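Local atomic coordinates of glycosyl hydrolase family 26 (Bacteroides ovatus, PDB entry 4ZXO), a protein that probably hydrolyses internal beta-1,4-mannosidic linkages of galactomannan as a GH26 beta-mannanase. Residues Tyr57-Leu70 / Gln91-Arg105. Numbering follows the deposited sequence.
Sequences YPGVMSFDLGEIEL and QYARGGMISLSWHVR
The carboxylate of Asp64 is gripped by four donors, three from residues 101-103. OD1 takes the hydroxyl OG of Ser101 at 2.6 Å and the ring nitrogen ND1 of His103 at 2.7 Å; the two arrive from opposite faces of the carboxylate, and OD1 lies almost in the imidazole plane. OD2 offers its syn lone pair to the backbone N of His103 in a nearly straight bond and receives Gly66 N on its anti side, an Asx turn. With CG of Asp64 anti to the backbone N (chi1 -156°), the acid reaches across to Ser101 and His103. Were Asp64 an alanine, Ser101 OG and His103 ND1 would probably lose their shared acceptor and the imidazole turn more freely. Strands 60-64 and 97-101 run parallel, 25° apart, joined by alternating backbone bonds, the first Met97 N to Gly59 O, the last Leu65 N to Ser101 O. With helix 81-93 they form a beta-alpha-beta unit of the TIM barrel, in which Val60 and Met97 turn to the face touching strand 295-300, and Phe63 and Ile98 to that helix. Beyond the strands, Glu69 bridges two donors: OE1 accepts from Trp102 NE1 at 2.9 Å, near the indole plane but from above the carboxylate, and OE2 from Arg105 N. At the other end, Gln91 NE2 donates to Pro58 O at 3.1 Å, while its OE1 accepts from Arg94 NH1, steadying a guanidinium stacked on Tyr57 (planes 23° apart, centres 3.8 Å), a cation-pi contact. Against the buried, closely bonded strands and Asp64 carboxylate, the partly exposed pair Glu67 and Arg105 is loose: OE2 and NH1 are 3.8 Å apart, a long salt bridge with planes nearly perpendicular, bridged by a water 2.8 Å from Glu67 OE2, while Arg105 NH2 bonds Gly110 O.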
ATOM      1  N   TYR A  57      -6.714  13.301 -10.167  1.00 12.49           N
ATOM      2  CA  TYR A  57      -6.239  12.601  -8.978  1.00 13.30           C
ATOM      3  C   TYR A  57      -5.846  11.128  -9.293  1.00 12.46           C
ATOM      4  O   TYR A  57      -6.455  10.473 -10.146  1.00 14.62           O
ATOM      5  CB  TYR A  57      -7.301  12.603  -7.895  1.00 13.44           C
ATOM      6  CG  TYR A  57      -7.567  13.926  -7.272  1.00 15.69           C
ATOM      7  CD1 TYR A  57      -6.637  14.515  -6.411  1.00 15.78           C
ATOM      8  CD2 TYR A  57      -8.751  14.613  -7.546  1.00 16.68           C
ATOM      9  CE1 TYR A  57      -6.906  15.750  -5.790  1.00 16.45           C
ATOM     10  CE2 TYR A  57      -9.014  15.847  -6.952  1.00 18.03           C
ATOM     11  CZ  TYR A  57      -8.106  16.389  -6.069  1.00 18.14           C
ATOM     12  OH  TYR A  57      -8.385  17.609  -5.514  1.00 20.09           O
ATOM     13  N   PRO A  58      -4.828  10.587  -8.595  1.00 11.79           N
ATOM     14  CA  PRO A  58      -4.472   9.177  -8.786  1.00 10.87           C
ATOM     15  C   PRO A  58      -5.655   8.264  -8.348  1.00 11.06           C
ATOM     16  O   PRO A  58      -6.428   8.596  -7.443  1.00 11.08           O
ATOM     17  CB  PRO A  58      -3.244   9.003  -7.901  1.00 11.62           C
ATOM     18  CG  PRO A  58      -3.372  10.042  -6.869  1.00 12.03           C
ATOM     19  CD  PRO A  58      -3.993  11.228  -7.563  1.00 11.41           C
ATOM     20  N   GLY A  59      -5.793   7.136  -9.025  1.00  9.72           N
ATOM     21  CA  GLY A  59      -6.832   6.179  -8.700  1.00  8.97           C
ATOM     22  C   GLY A  59      -6.674   5.595  -7.302  1.00  9.17           C
ATOM     23  O   GLY A  59      -7.647   5.169  -6.685  1.00 10.44           O
ATOM     24  N   VAL A  60      -5.437   5.542  -6.803  1.00  9.25           N
ATOM     25  CA  VAL A  60      -5.161   5.059  -5.436  1.00  8.10           C
ATOM     26  C   VAL A  60      -4.399   6.121  -4.670  1.00  7.83           C
ATOM     27  O   VAL A  60      -3.466   6.749  -5.205  1.00  9.51           O
ATOM     28  CB  VAL A  60      -4.285   3.806  -5.450  1.00  8.48           C
ATOM     29  CG1 VAL A  60      -4.011   3.322  -4.017  1.00  9.06           C
ATOM     30  CG2 VAL A  60      -4.918   2.658  -6.280  1.00  9.16           C
ATOM     31  N   MET A  61      -4.768   6.306  -3.413  1.00  7.25           N
ATOM     32  CA  MET A  61      -3.947   7.099  -2.494  1.00  7.15           C
ATOM     33  C   MET A  61      -3.635   6.250  -1.306  1.00  7.61           C
ATOM     34  O   MET A  61      -4.481   5.459  -0.870  1.00  9.42           O
ATOM     35  CB  MET A  61      -4.686   8.346  -2.044  1.00  8.11           C
ATOM     36  CG  MET A  61      -4.816   9.340  -3.179  1.00 10.10           C
ATOM     37  SD  MET A  61      -5.796  10.764  -2.686  1.00 11.80           S
ATOM     38  CE  MET A  61      -5.998  11.556  -4.295  1.00 12.91           C
ATOM     39  N   SER A  62      -2.402   6.341  -0.821  1.00  7.05           N
ATOM     40  CA  SER A  62      -2.067   5.616   0.417  1.00  6.38           C
ATOM     41  C   SER A  62      -1.573   6.591   1.453  1.00  6.60           C
ATOM     42  O   SER A  62      -1.079   7.689   1.151  1.00  8.47           O
ATOM     43  CB  SER A  62      -1.010   4.486   0.166  1.00  9.43           C
ATOM     44  OG  SER A  62       0.180   4.996  -0.397  1.00  9.88           O
ATOM     45  N   PHE A  63      -1.682   6.158   2.694  1.00  6.17           N
ATOM     46  CA  PHE A  63      -1.246   6.944   3.834  1.00  6.25           C
ATOM     47  C   PHE A  63      -0.713   5.965   4.862  1.00  6.30           C
ATOM     48  O   PHE A  63      -0.903   4.761   4.714  1.00  7.11           O
ATOM     49  CB  PHE A  63      -2.393   7.801   4.433  1.00  7.96           C
ATOM     50  CG  PHE A  63      -3.135   8.645   3.409  1.00  8.56           C
ATOM     51  CD1 PHE A  63      -2.676   9.928   3.059  1.00  9.68           C
ATOM     52  CD2 PHE A  63      -4.261   8.134   2.785  1.00  9.47           C
ATOM     53  CE1 PHE A  63      -3.343  10.662   2.114  1.00 10.33           C
ATOM     54  CE2 PHE A  63      -4.977   8.868   1.832  1.00 10.64           C
ATOM     55  CZ  PHE A  63      -4.506  10.142   1.484  1.00 10.99           C
ATOM     56  N   ASP A  64      -0.077   6.470   5.915  1.00  7.14           N
ATOM     57  CA  ASP A  64       0.537   5.567   6.910  1.00  7.12           C
ATOM     58  C   ASP A  64      -0.045   5.796   8.275  1.00  7.11           C
ATOM     59  O   ASP A  64      -0.325   6.932   8.665  1.00  9.10           O
ATOM     60  CB  ASP A  64       2.048   5.766   6.927  1.00  7.62           C
ATOM     61  CG  ASP A  64       2.789   4.522   7.447  1.00  8.85           C
ATOM     62  OD1 ASP A  64       3.160   3.682   6.596  1.00 11.35           O
ATOM     63  OD2 ASP A  64       2.906   4.323   8.685  1.00  7.83           O
ATOM     64  N   LEU A  65      -0.269   4.689   8.987  1.00  7.18           N
ATOM     65  CA  LEU A  65      -0.809   4.761  10.352  1.00  6.39           C
ATOM     66  C   LEU A  65       0.273   4.683  11.447  1.00  7.61           C
ATOM     67  O   LEU A  65      -0.050   4.685  12.623  1.00  7.58           O
ATOM     68  CB  LEU A  65      -1.846   3.674  10.576  1.00  7.12           C
ATOM     69  CG  LEU A  65      -3.042   3.761   9.660  1.00  8.58           C
ATOM     70  CD1 LEU A  65      -4.064   2.656   9.999  1.00 10.66           C
ATOM     71  CD2 LEU A  65      -3.690   5.184   9.663  1.00  9.07           C
ATOM     72  N   GLY A  66       1.546   4.674  11.062  1.00  6.99           N
ATOM     73  CA  GLY A  66       2.608   4.596  12.047  1.00  6.46           C
ATOM     74  C   GLY A  66       2.449   5.664  13.107  1.00  7.45           C
ATOM     75  O   GLY A  66       2.238   6.853  12.790  1.00  8.83           O
ATOM     76  N   GLU A  67       2.554   5.213  14.362  1.00  8.48           N
ATOM     77  CA  GLU A  67       2.409   5.984  15.633  1.00  8.15           C
ATOM     78  C   GLU A  67       0.969   6.151  16.070  1.00  8.43           C
ATOM     79  O   GLU A  67       0.730   6.661  17.155  1.00 10.62           O
ATOM     80  CB  GLU A  67       3.134   7.348  15.601  1.00  9.71           C
ATOM     81  CG  GLU A  67       4.631   7.169  15.349  1.00 11.04           C
ATOM     82  CD  GLU A  67       5.422   8.433  15.567  1.00 13.66           C
ATOM     83  OE1 GLU A  67       4.914   9.421  16.156  1.00 15.94           O
ATOM     84  OE2 GLU A  67       6.594   8.448  15.195  1.00 14.92           O
ATOM     85  N   ILE A  68      -0.019   5.647  15.325  1.00  7.84           N
ATOM     86  CA  ILE A  68      -1.374   5.634  15.888  1.00  8.65           C
ATOM     87  C   ILE A  68      -1.384   4.844  17.172  1.00  9.28           C
ATOM     88  O   ILE A  68      -2.150   5.180  18.114  1.00 11.97           O
ATOM     89  CB  ILE A  68      -2.429   5.106  14.873  1.00  8.90           C
ATOM     90  CG1 ILE A  68      -3.858   5.589  15.306  1.00 11.17           C
ATOM     91  CG2 ILE A  68      -2.327   3.560  14.722  1.00  8.97           C
ATOM     92  CD1 ILE A  68      -4.832   5.612  14.189  1.00 13.98           C
ATOM     93  N   GLU A  69      -0.515   3.839  17.259  1.00  8.87           N
ATOM     94  CA  GLU A  69      -0.443   2.977  18.440  1.00  9.12           C
ATOM     95  C   GLU A  69      -0.011   3.735  19.690  1.00 10.64           C
ATOM     96  O   GLU A  69      -0.203   3.215  20.818  1.00 12.29           O
ATOM     97  CB  GLU A  69       0.542   1.834  18.193  1.00  9.06           C
ATOM     98  CG  GLU A  69       1.984   2.263  17.801  1.00  9.03           C
ATOM     99  CD  GLU A  69       2.173   2.609  16.320  1.00  8.46           C
ATOM    100  OE1 GLU A  69       1.179   2.721  15.570  1.00  8.68           O
ATOM    101  OE2 GLU A  69       3.363   2.826  15.925  1.00  9.61           O
ATOM    102  N   LEU A  70       0.652   4.891  19.500  1.00  9.87           N
ATOM    103  CA  LEU A  70       1.082   5.723  20.636  1.00 10.94           C
ATOM    104  C   LEU A  70      -0.019   6.604  21.189  1.00 11.61           C
ATOM    105  O   LEU A  70       0.177   7.278  22.207  1.00 13.53           O
ATOM    106  CB  LEU A  70       2.232   6.589  20.244  1.00 11.39           C
ATOM    107  CG  LEU A  70       3.456   5.836  19.724  1.00 12.13           C
ATOM    108  CD1 LEU A  70       4.632   6.791  19.442  1.00 12.92           C
ATOM    109  CD2 LEU A  70       3.952   4.778  20.679  1.00 12.95           C
ATOM    110  N   GLN A  91     -11.225  10.918  -0.951  1.00 10.76           N
ATOM    111  CA  GLN A  91     -10.820  10.034  -2.031  1.00  9.95           C
ATOM    112  C   GLN A  91     -11.935   9.058  -2.323  1.00 10.96           C
ATOM    113  O   GLN A  91     -12.219   8.783  -3.496  1.00 11.33           O
ATOM    114  CB  GLN A  91      -9.500   9.329  -1.663  1.00  9.13           C
ATOM    115  CG  GLN A  91      -9.054   8.220  -2.672  1.00  8.43           C
ATOM    116  CD  GLN A  91      -8.568   8.778  -4.014  1.00  8.90           C
ATOM    117  OE1 GLN A  91      -8.850   9.933  -4.387  1.00  9.47           O
ATOM    118  NE2 GLN A  91      -7.818   7.955  -4.740  1.00  7.58           N
ATOM    119  N   TYR A  92     -12.586   8.524  -1.284  1.00 10.21           N
ATOM    120  CA  TYR A  92     -13.696   7.633  -1.547  1.00 11.05           C
ATOM    121  C   TYR A  92     -14.818   8.371  -2.286  1.00 12.66           C
ATOM    122  O   TYR A  92     -15.414   7.848  -3.242  1.00 13.96           O
ATOM    123  CB  TYR A  92     -14.239   7.086  -0.231  1.00 11.39           C
ATOM    124  CG  TYR A  92     -15.387   6.112  -0.412  1.00 13.36           C
ATOM    125  CD1 TYR A  92     -15.140   4.786  -0.713  1.00 13.45           C
ATOM    126  CD2 TYR A  92     -16.708   6.530  -0.287  1.00 14.70           C
ATOM    127  CE1 TYR A  92     -16.168   3.890  -0.869  1.00 14.35           C
ATOM    128  CE2 TYR A  92     -17.790   5.628  -0.465  1.00 16.21           C
ATOM    129  CZ  TYR A  92     -17.502   4.299  -0.746  1.00 16.25           C
ATOM    130  OH  TYR A  92     -18.533   3.400  -0.923  1.00 19.08           O
ATOM    131  N   ALA A  93     -15.077   9.595  -1.866  1.00 13.09           N
ATOM    132  CA  ALA A  93     -16.188  10.372  -2.459  1.00 13.57           C
ATOM    133  C   ALA A  93     -15.960  10.589  -3.960  1.00 13.65           C
ATOM    134  O   ALA A  93     -16.917  10.602  -4.761  1.00 15.30           O
ATOM    135  CB  ALA A  93     -16.350  11.703  -1.716  1.00 14.19           C
ATOM    136  N   ARG A  94     -14.706  10.731  -4.386  1.00 13.68           N
ATOM    137  CA  ARG A  94     -14.456  10.987  -5.810  1.00 13.51           C
ATOM    138  C   ARG A  94     -14.343   9.654  -6.559  1.00 14.25           C
ATOM    139  O   ARG A  94     -14.199   9.644  -7.773  1.00 16.06           O
ATOM    140  CB  ARG A  94     -13.220  11.890  -5.991  1.00 15.49           C
ATOM    141  CG  ARG A  94     -11.871  11.289  -5.636  1.00 15.24           C
ATOM    142  CD  ARG A  94     -10.706  12.258  -5.950  1.00 15.05           C
ATOM    143  NE  ARG A  94     -10.704  13.460  -5.093  1.00 15.60           N
ATOM    144  CZ  ARG A  94      -9.983  13.616  -3.970  1.00 13.46           C
ATOM    145  NH1 ARG A  94      -9.179  12.636  -3.506  1.00 13.08           N
ATOM    146  NH2 ARG A  94     -10.079  14.776  -3.295  1.00 14.60           N
ATOM    147  N   GLY A  95     -14.443   8.533  -5.843  1.00 13.28           N
ATOM    148  CA  GLY A  95     -14.408   7.231  -6.501  1.00 13.48           C
ATOM    149  C   GLY A  95     -13.067   6.511  -6.515  1.00 12.45           C
ATOM    150  O   GLY A  95     -12.956   5.404  -7.093  1.00 13.13           O
ATOM    151  N   GLY A  96     -12.068   7.078  -5.862  1.00 10.55           N
ATOM    152  CA  GLY A  96     -10.766   6.399  -5.848  1.00  9.09           C
ATOM    153  C   GLY A  96     -10.641   5.384  -4.729  1.00  9.29           C
ATOM    154  O   GLY A  96     -11.533   5.264  -3.856  1.00 10.63           O
ATOM    155  N   MET A  97      -9.495   4.690  -4.738  1.00  8.21           N
ATOM    156  CA  MET A  97      -9.182   3.665  -3.751  1.00  7.13           C
ATOM    157  C   MET A  97      -8.232   4.205  -2.682  1.00  6.66           C
ATOM    158  O   MET A  97      -7.464   5.173  -2.961  1.00  7.99           O
ATOM    159  CB  MET A  97      -8.501   2.440  -4.427  1.00  8.54           C
ATOM    160  CG  MET A  97      -8.574   1.204  -3.575  1.00  9.54           C
ATOM    161  SD  MET A  97      -7.561  -0.115  -4.263  1.00 12.50           S
ATOM    162  CE  MET A  97      -6.006   0.170  -3.380  1.00 11.79           C
ATOM    163  N   ILE A  98      -8.283   3.596  -1.484  1.00  7.30           N
ATOM    164  CA  ILE A  98      -7.361   3.922  -0.408  1.00  7.29           C
ATOM    165  C   ILE A  98      -6.591   2.728   0.080  1.00  6.55           C
ATOM    166  O   ILE A  98      -7.146   1.675   0.248  1.00  8.34           O
ATOM    167  CB  ILE A  98      -8.132   4.548   0.803  1.00  7.86           C
ATOM    168  CG1 ILE A  98      -8.845   5.842   0.404  1.00  9.00           C
ATOM    169  CG2 ILE A  98      -7.194   4.782   2.038  1.00  7.86           C
ATOM    170  CD1 ILE A  98     -10.299   5.655  -0.032  1.00 10.18           C
ATOM    171  N   SER A  99      -5.283   2.907   0.285  1.00  6.39           N
ATOM    172  CA  SER A  99      -4.490   1.887   0.954  1.00  6.57           C
ATOM    173  C   SER A  99      -3.782   2.491   2.154  1.00  6.96           C
ATOM    174  O   SER A  99      -3.481   3.696   2.167  1.00  8.23           O
ATOM    175  CB  SER A  99      -3.463   1.274  -0.012  1.00  6.26           C
ATOM    176  OG  SER A  99      -2.747   0.224   0.649  1.00  8.34           O
ATOM    177  N   LEU A 100      -3.575   1.705   3.202  1.00  5.97           N
ATOM    178  CA  LEU A 100      -2.877   2.203   4.406  1.00  6.29           C
ATOM    179  C   LEU A 100      -1.739   1.263   4.761  1.00  6.20           C
ATOM    180  O   LEU A 100      -1.977   0.031   4.848  1.00  7.58           O
ATOM    181  CB  LEU A 100      -3.838   2.282   5.604  1.00  6.74           C
ATOM    182  CG  LEU A 100      -4.952   3.297   5.354  1.00  8.03           C
ATOM    183  CD1 LEU A 100      -5.996   3.143   6.473  1.00 10.18           C
ATOM    184  CD2 LEU A 100      -4.434   4.737   5.368  1.00  8.94           C
ATOM    185  N   SER A 101      -0.548   1.806   4.938  1.00  6.15           N
ATOM    186  CA  SER A 101       0.545   1.030   5.486  1.00  6.07           C
ATOM    187  C   SER A 101       0.706   1.359   6.973  1.00  6.84           C
ATOM    188  O   SER A 101       0.003   2.228   7.500  1.00  6.57           O
ATOM    189  CB  SER A 101       1.842   1.304   4.715  1.00  7.59           C
ATOM    190  OG  SER A 101       2.003   2.692   4.525  1.00  8.86           O
ATOM    191  N   TRP A 102       1.607   0.661   7.654  1.00  6.44           N
ATOM    192  CA  TRP A 102       1.725   0.828   9.108  1.00  6.45           C
ATOM    193  C   TRP A 102       3.170   0.679   9.518  1.00  6.92           C
ATOM    194  O   TRP A 102       3.621  -0.446   9.866  1.00  7.71           O
ATOM    195  CB  TRP A 102       0.857  -0.244   9.845  1.00  6.63           C
ATOM    196  CG  TRP A 102       0.689   0.017  11.317  1.00  6.58           C
ATOM    197  CD1 TRP A 102       0.850   1.214  11.986  1.00  6.26           C
ATOM    198  CD2 TRP A 102       0.296  -0.943  12.296  1.00  6.75           C
ATOM    199  NE1 TRP A 102       0.601   1.028  13.336  1.00  6.99           N
ATOM    200  CE2 TRP A 102       0.266  -0.281  13.549  1.00  7.00           C
ATOM    201  CE3 TRP A 102       0.009  -2.306  12.236  1.00  7.56           C
ATOM    202  CZ2 TRP A 102      -0.065  -0.929  14.746  1.00  8.79           C
ATOM    203  CZ3 TRP A 102      -0.347  -2.965  13.432  1.00  9.37           C
ATOM    204  CH2 TRP A 102      -0.392  -2.262  14.688  1.00  9.02           C
ATOM    205  N   HIS A 103       3.900   1.794   9.496  1.00  7.04           N
ATOM    206  CA  HIS A 103       5.267   1.745  10.011  1.00  7.23           C
ATOM    207  C   HIS A 103       5.217   1.855  11.559  1.00  7.00           C
ATOM    208  O   HIS A 103       5.488   2.930  12.172  1.00  7.65           O
ATOM    209  CB  HIS A 103       6.123   2.867   9.395  1.00  8.65           C
ATOM    210  CG  HIS A 103       6.536   2.600   7.988  1.00  8.32           C
ATOM    211  ND1 HIS A 103       5.694   2.779   6.904  1.00  9.03           N
ATOM    212  CD2 HIS A 103       7.739   2.249   7.477  1.00  9.98           C
ATOM    213  CE1 HIS A 103       6.369   2.531   5.786  1.00  9.60           C
ATOM    214  NE2 HIS A 103       7.607   2.195   6.110  1.00 10.12           N
ATOM    215  N   VAL A 104       4.853   0.732  12.168  1.00  6.23           N
ATOM    216  CA  VAL A 104       4.578   0.668  13.601  1.00  6.56           C
ATOM    217  C   VAL A 104       5.872   0.689  14.412  1.00  6.07           C
ATOM    218  O   VAL A 104       6.918   0.131  14.002  1.00  7.29           O
ATOM    219  CB  VAL A 104       3.749  -0.613  13.895  1.00  7.27           C
ATOM    220  CG1 VAL A 104       4.422  -1.893  13.323  1.00  7.93           C
ATOM    221  CG2 VAL A 104       3.346  -0.810  15.355  1.00  6.92           C
ATOM    222  N   ARG A 105       5.783   1.356  15.562  1.00  6.66           N
ATOM    223  CA  ARG A 105       6.896   1.433  16.485  1.00  7.48           C
ATOM    224  C   ARG A 105       7.315   0.035  16.972  1.00  8.26           C
ATOM    225  O   ARG A 105       6.567  -0.966  16.862  1.00  8.69           O
ATOM    226  CB  ARG A 105       6.500   2.294  17.704  1.00  8.57           C
ATOM    227  CG  ARG A 105       6.081   3.718  17.403  1.00 11.08           C
ATOM    228  CD  ARG A 105       7.190   4.635  16.912  1.00 12.20           C
ATOM    229  NE  ARG A 105       8.221   4.838  17.953  1.00 12.42           N
ATOM    230  CZ  ARG A 105       9.246   5.664  17.826  1.00 14.08           C
ATOM    231  NH1 ARG A 105       9.367   6.410  16.760  1.00 15.33           N
ATOM    232  NH2 ARG A 105      10.147   5.770  18.802  1.00 14.67           N
TER
HETATM  233  O   HOH W   1       8.114   6.452  14.050  1.00 13.85           O